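Local coordinates for protein glycosyl hydrolase, family 38 (Enterococcus faecalis, PDB 5KBP) that probably hydrolyses alpha-linked mannose and binds carbohydrate and a metal ion, as a member of glycoside hydrolase family 38, at residues Ala590-Lys595 and Ala602-Lys607; Ser15-Glu20 and Met30-Leu35. One frame throughout, in Å; residues are numbered along the deposited sequence.

Interaction 1 of 2, residues Ala590-Lys595 and Ala602-Lys607; sequences AEITNK and ASYQIK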
loop_
_atom_site.group_PDB
_atom_site.type_symbol
_atom_site.label_atom_id
_atom_site.label_comp_id
_atom_site.label_asym_id
_atom_site.label_seq_id
_atom_site.Cartn_x
_atom_site.Cartn_y
_atom_site.Cartn_z
ATOM N N ALA A 590 27.052 28.031 14.922
ATOM C CA ALA A 590 25.840 27.325 15.304
ATOM C C ALA A 590 25.044 28.126 16.332
ATOM O O ALA A 590 25.570 29.006 17.020
ATOM C CB ALA A 590 26.176 25.943 15.866
ATOM N N GLU A 591 23.755 27.809 16.426
ATOM C CA GLU A 591 22.857 28.402 17.411
ATOM C C GLU A 591 22.546 27.338 18.456
ATOM O O GLU A 591 21.794 26.394 18.188
ATOM C CB GLU A 591 21.579 28.919 16.753
ATOM C CG GLU A 591 20.596 29.551 17.725
ATOM C CD GLU A 591 19.317 30.007 17.051
ATOM O OE1 GLU A 591 19.219 29.889 15.812
ATOM O OE2 GLU A 591 18.408 30.482 17.763
ATOM N N ILE A 592 23.125 27.489 19.644
ATOM C CA ILE A 592 23.024 26.500 20.709
ATOM C C ILE A 592 22.048 27.012 21.756
ATOM O O ILE A 592 22.160 28.158 22.212
ATOM C CB ILE A 592 24.400 26.210 21.330
ATOM C CG1 ILE A 592 25.472 26.189 20.239
ATOM C CG2 ILE A 592 24.376 24.886 22.077
ATOM C CD1 ILE A 592 26.886 26.206 20.771
ATOM N N THR A 593 21.094 26.166 22.140
ATOM C CA THR A 593 20.085 26.525 23.127
ATOM C C THR A 593 19.830 25.333 24.035
ATOM O O THR A 593 19.572 24.227 23.552
ATOM C CB THR A 593 18.777 26.961 22.454
ATOM O OG1 THR A 593 19.035 28.049 21.557
ATOM C CG2 THR A 593 17.762 27.403 23.496
ATOM N N ASN A 594 19.906 25.560 25.345
ATOM C CA ASN A 594 19.579 24.530 26.322
ATOM C C ASN A 594 18.064 24.424 26.454
ATOM O O ASN A 594 17.395 25.402 26.805
ATOM C CB ASN A 594 20.220 24.844 27.672
ATOM C CG ASN A 594 19.843 23.840 28.745
ATOM O OD1 ASN A 594 19.079 24.149 29.660
ATOM N ND2 ASN A 594 20.371 22.627 28.634
ATOM N N LYS A 595 17.525 23.240 26.168
ATOM C CA LYS A 595 16.088 22.992 26.204
ATOM C C LYS A 595 15.626 22.432 27.542
ATOM O O LYS A 595 14.651 22.924 28.118
ATOM C CB LYS A 595 15.692 22.037 25.069
ATOM C CG LYS A 595 15.869 22.616 23.676
ATOM C CD LYS A 595 14.960 23.812 23.459
ATOM C CE LYS A 595 15.138 24.401 22.071
ATOM N NZ LYS A 595 14.248 25.574 21.850
ATOM N N ALA A 602 19.339 16.407 30.819
ATOM C CA ALA A 602 19.559 17.705 30.202
ATOM C C ALA A 602 19.742 17.511 28.704
ATOM O O ALA A 602 20.301 16.506 28.260
ATOM C CB ALA A 602 20.776 18.420 30.799
ATOM N N SER A 603 19.260 18.481 27.929
ATOM C CA SER A 603 19.329 18.409 26.477
ATOM C C SER A 603 19.639 19.783 25.903
ATOM O O SER A 603 19.199 20.809 26.429
ATOM C CB SER A 603 18.022 17.879 25.871
ATOM O OG SER A 603 16.963 18.801 26.060
ATOM N N TYR A 604 20.399 19.785 24.810
ATOM C CA TYR A 604 20.753 20.994 24.078
ATOM C C TYR A 604 20.258 20.894 22.643
ATOM O O TYR A 604 20.261 19.811 22.048
ATOM C CB TYR A 604 22.270 21.218 24.071
ATOM C CG TYR A 604 22.811 21.920 25.294
ATOM C CD1 TYR A 604 22.977 21.242 26.492
ATOM C CD2 TYR A 604 23.174 23.259 25.243
ATOM C CE1 TYR A 604 23.478 21.880 27.609
ATOM C CE2 TYR A 604 23.676 23.906 26.356
ATOM C CZ TYR A 604 23.826 23.210 27.535
ATOM O OH TYR A 604 24.327 23.843 28.647
ATOM N N GLN A 605 19.840 22.028 22.090
ATOM C CA GLN A 605 19.483 22.127 20.682
ATOM C C GLN A 605 20.614 22.816 19.935
ATOM O O GLN A 605 21.054 23.902 20.329
ATOM C CB GLN A 605 18.179 22.902 20.490
ATOM C CG GLN A 605 17.667 22.888 19.057
ATOM C CD GLN A 605 16.722 24.035 18.759
ATOM O OE1 GLN A 605 17.071 25.203 18.933
ATOM N NE2 GLN A 605 15.518 23.708 18.305
ATOM N N ILE A 606 21.088 22.183 18.867
ATOM C CA ILE A 606 22.146 22.732 18.026
ATOM C C ILE A 606 21.558 22.990 16.646
ATOM O O ILE A 606 21.117 22.053 15.969
ATOM C CB ILE A 606 23.356 21.791 17.937
ATOM C CG1 ILE A 606 23.899 21.486 19.333
ATOM C CG2 ILE A 606 24.439 22.407 17.066
ATOM C CD1 ILE A 606 25.040 20.493 19.342
ATOM N N LYS A 607 21.550 24.254 16.233
ATOM C CA LYS A 607 21.032 24.658 14.934
ATOM C C LYS A 607 22.176 25.138 14.052
ATOM O O LYS A 607 22.934 26.033 14.441
ATOM C CB LYS A 607 19.982 25.762 15.075
ATOM C CG LYS A 607 18.576 25.257 15.351
ATOM C CD LYS A 607 17.575 26.398 15.301
ATOM C CE LYS A 607 16.148 25.899 15.430
ATOM N NZ LYS A 607 15.170 27.017 15.315
#
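N594 lies across the ring of Y604 in an antiparallel beta hairpin of the family 38 C-terminal domain, of the galactose mutarotase-like clan; its strand 591-597 forms one outer edge of a large antiparallel sheet. The CB of N594 makes a CH-pi contact over the ring face, 4.0 Å from the Y604 centroid. With CG anti to the backbone N (chi1 177°), the amide swings over the same ring, and N594 ND2 stands 3.4 Å from Y604 CE1, the amide and ring planes 60° apart. CG2 of I592 rests beside the ring, 3.8 Å from Y604 CD2, and reaches I606 CG1 more loosely. I539 of strand 535-539 packs against I592, Y604 and I606 on this side. The other face carries E591, T593, Q605 and K607. There E591 and K607 start off alongside each other, CB to CB 3.9 Å, before the lysine end turns away. K595, bent at its second side-chain torsion, folds back so that its CE rests 3.7 Å from Q605 CD. Five backbone hydrogen bonds hold the strands together; the straightest runs from Q605 N to T593 O, 2.7 Å long with 176° at the hydrogen.

Interaction 2 of 2, residues Ser15-Glu20 and Met30-Leu35; sequences SHWDRE and MRLIEL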
loop_
_atom_site.group_PDB
_atom_site.type_symbol
_atom_site.label_atom_id
_atom_site.label_comp_id
_atom_site.label_asym_id
_atom_site.label_seq_id
_atom_site.Cartn_x
_atom_site.Cartn_y
_atom_site.Cartn_z
ATOM N N SER A 15 14.392 -19.955 -12.423
ATOM C CA SER A 15 14.179 -18.566 -12.821
ATOM C C SER A 15 14.363 -17.706 -11.579
ATOM O O SER A 15 13.550 -17.782 -10.651
ATOM C CB SER A 15 12.795 -18.371 -13.430
ATOM O OG SER A 15 12.647 -17.052 -13.927
ATOM N N HIS A 16 15.431 -16.913 -11.554
ATOM C CA HIS A 16 15.662 -15.983 -10.453
ATOM C C HIS A 16 14.628 -14.869 -10.533
ATOM O O HIS A 16 14.704 -14.001 -11.408
ATOM C CB HIS A 16 17.079 -15.423 -10.516
ATOM C CG HIS A 16 17.418 -14.516 -9.375
ATOM N ND1 HIS A 16 17.592 -13.158 -9.529
ATOM C CD2 HIS A 16 17.607 -14.773 -8.059
ATOM C CE1 HIS A 16 17.878 -12.617 -8.358
ATOM N NE2 HIS A 16 17.892 -13.576 -7.449
ATOM N N TRP A 17 13.659 -14.886 -9.624
ATOM C CA TRP A 17 12.485 -14.026 -9.725
ATOM C C TRP A 17 12.535 -12.940 -8.653
ATOM O O TRP A 17 12.098 -13.144 -7.519
ATOM C CB TRP A 17 11.207 -14.835 -9.615
ATOM C CG TRP A 17 10.040 -14.061 -10.091
ATOM C CD1 TRP A 17 9.175 -13.328 -9.332
ATOM C CD2 TRP A 17 9.622 -13.900 -11.449
ATOM N NE1 TRP A 17 8.232 -12.735 -10.135
ATOM C CE2 TRP A 17 8.486 -13.070 -11.439
ATOM C CE3 TRP A 17 10.094 -14.385 -12.674
ATOM C CZ2 TRP A 17 7.816 -12.713 -12.605
ATOM C CZ3 TRP A 17 9.424 -14.030 -13.830
ATOM C CH2 TRP A 17 8.298 -13.203 -13.787
ATOM N N ASP A 18 13.060 -11.778 -9.028
ATOM C CA ASP A 18 12.937 -10.599 -8.184
ATOM C C ASP A 18 11.470 -10.201 -8.096
ATOM O O ASP A 18 10.843 -9.882 -9.113
ATOM C CB ASP A 18 13.780 -9.454 -8.746
ATOM C CG ASP A 18 15.242 -9.829 -8.894
ATOM O OD1 ASP A 18 15.964 -9.810 -7.877
ATOM O OD2 ASP A 18 15.669 -10.138 -10.025
ATOM N N ARG A 19 10.923 -10.232 -6.879
ATOM C CA ARG A 19 9.486 -10.047 -6.698
ATOM C C ARG A 19 9.034 -8.676 -7.188
ATOM O O ARG A 19 7.940 -8.536 -7.750
ATOM C CB ARG A 19 9.123 -10.247 -5.227
ATOM C CG ARG A 19 7.644 -10.449 -4.959
ATOM C CD ARG A 19 7.431 -11.035 -3.572
ATOM N NE ARG A 19 6.018 -11.224 -3.261
ATOM C CZ ARG A 19 5.262 -10.322 -2.645
ATOM N NH1 ARG A 19 5.783 -9.161 -2.271
ATOM N NH2 ARG A 19 3.986 -10.581 -2.401
ATOM N N GLU A 20 9.862 -7.655 -6.988
ATOM C CA GLU A 20 9.573 -6.313 -7.475
ATOM C C GLU A 20 10.892 -5.594 -7.704
ATOM O O GLU A 20 11.779 -5.638 -6.847
ATOM C CB GLU A 20 8.694 -5.540 -6.485
ATOM C CG GLU A 20 9.071 -5.751 -5.028
ATOM C CD GLU A 20 8.036 -5.193 -4.072
ATOM O OE1 GLU A 20 8.328 -5.103 -2.861
ATOM O OE2 GLU A 20 6.929 -4.843 -4.532
ATOM N N MET A 30 2.053 -10.418 -12.541
ATOM C CA MET A 30 1.302 -11.025 -13.635
ATOM C C MET A 30 2.203 -11.850 -14.545
ATOM O O MET A 30 1.732 -12.796 -15.189
ATOM C CB MET A 30 0.572 -9.949 -14.436
ATOM C CG MET A 30 -0.526 -9.229 -13.667
ATOM S SD MET A 30 -1.807 -10.331 -13.035
ATOM C CE MET A 30 -1.340 -10.458 -11.309
ATOM N N ARG A 31 3.490 -11.509 -14.615
ATOM C CA ARG A 31 4.435 -12.332 -15.358
ATOM C C ARG A 31 4.848 -13.569 -14.572
ATOM O O ARG A 31 5.250 -14.571 -15.173
ATOM C CB ARG A 31 5.660 -11.505 -15.741
ATOM C CG ARG A 31 5.394 -10.534 -16.880
ATOM C CD ARG A 31 6.540 -9.563 -17.098
ATOM N NE ARG A 31 6.296 -8.714 -18.261
ATOM C CZ ARG A 31 5.609 -7.576 -18.229
ATOM N NH1 ARG A 31 5.090 -7.142 -17.087
ATOM N NH2 ARG A 31 5.438 -6.870 -19.340
ATOM N N LEU A 32 4.750 -13.522 -13.241
ATOM C CA LEU A 32 4.976 -14.721 -12.441
ATOM C C LEU A 32 3.892 -15.759 -12.698
ATOM O O LEU A 32 4.164 -16.965 -12.683
ATOM C CB LEU A 32 5.034 -14.360 -10.957
ATOM C CG LEU A 32 5.359 -15.505 -9.997
ATOM C CD1 LEU A 32 6.765 -16.023 -10.245
ATOM C CD2 LEU A 32 5.188 -15.077 -8.544
ATOM N N ILE A 33 2.658 -15.308 -12.940
ATOM C CA ILE A 33 1.571 -16.235 -13.236
ATOM C C ILE A 33 1.845 -16.968 -14.543
ATOM O O ILE A 33 1.617 -18.178 -14.653
ATOM C CB ILE A 33 0.226 -15.485 -13.281
ATOM C CG1 ILE A 33 0.049 -14.636 -12.020
ATOM C CG2 ILE A 33 -0.926 -16.467 -13.432
ATOM C CD1 ILE A 33 0.063 -15.435 -10.740
ATOM N N GLU A 34 2.337 -16.244 -15.551
ATOM C CA GLU A 34 2.671 -16.874 -16.824
ATOM C C GLU A 34 3.780 -17.906 -16.655
ATOM O O GLU A 34 3.729 -18.986 -17.255
ATOM C CB GLU A 34 3.082 -15.813 -17.844
ATOM C CG GLU A 34 1.950 -14.900 -18.288
ATOM C CD GLU A 34 2.409 -13.834 -19.264
ATOM O OE1 GLU A 34 3.635 -13.639 -19.404
ATOM O OE2 GLU A 34 1.543 -13.188 -19.890
ATOM N N LEU A 35 4.787 -17.591 -15.837
ATOM C CA LEU A 35 5.904 -18.509 -15.644
ATOM C C LEU A 35 5.443 -19.810 -14.997
ATOM O O LEU A 35 5.736 -20.903 -15.497
ATOM C CB LEU A 35 6.989 -17.844 -14.796
ATOM C CG LEU A 35 8.130 -18.757 -14.344
ATOM C CD1 LEU A 35 8.941 -19.240 -15.533
ATOM C CD2 LEU A 35 9.021 -18.049 -13.339
#
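The indole of W17 takes L32 on one face: CD1 of L32 sits 3.5 Å from the centroid of the five-membered ring, only 6° off its normal, in a CH-pi contact. In the ring plane, at the edge, lie the OG of S15 and the CB of R31, the latter 3.7 Å from W17 CH2. H235 also meets the indole, edge-to-face. The six-membered end of W17 pushes up to the helix 25-45 backbone, where CZ2 comes within 3.2 Å of L32 N. CG of W17 lies anti to the backbone N (chi1 -164°), which directs the indole at the helix. L35, about one turn on, runs antiparallel to the indole side chain and touches two residues with one methyl: CD2 lies 3.9 Å from W17 CE3 and 3.8 Å from S15 CB. R31, partly exposed, pairs its guanidinium with E27. Loop 15-20, following strand 7-13, thus meets the helix in a largely buried contact. Between the two segments it is apolar and CH-pi, which implies that dispersion and exclusion of water join them, while polar bonds from S15 OG to Q236 O and from the W17 backbone to D55 and Q57 fix the loop from outside.

How the interactions relate
Interaction 2 comes first along the chain, in the family 38 N-terminal domain, where a loop after strand 7-13 meets helix 25-45. Interaction 1 follows more than 500 residues later, within the family 38 C-terminal domain, as a hairpin of strands 591-597 and 601-613 at one side of a large antiparallel sheet. Their centres are about 52 Å apart and their nearest atoms about 35 Å, on opposite sides of the chain's centre; they share no helix, strand or sheet. Each is local to its own domain, so neither contact joins the two domains directly. Helix 25-45 also meets the second subunit near interaction 2, whereas no other chain of the assembly touches the segments of interaction 1.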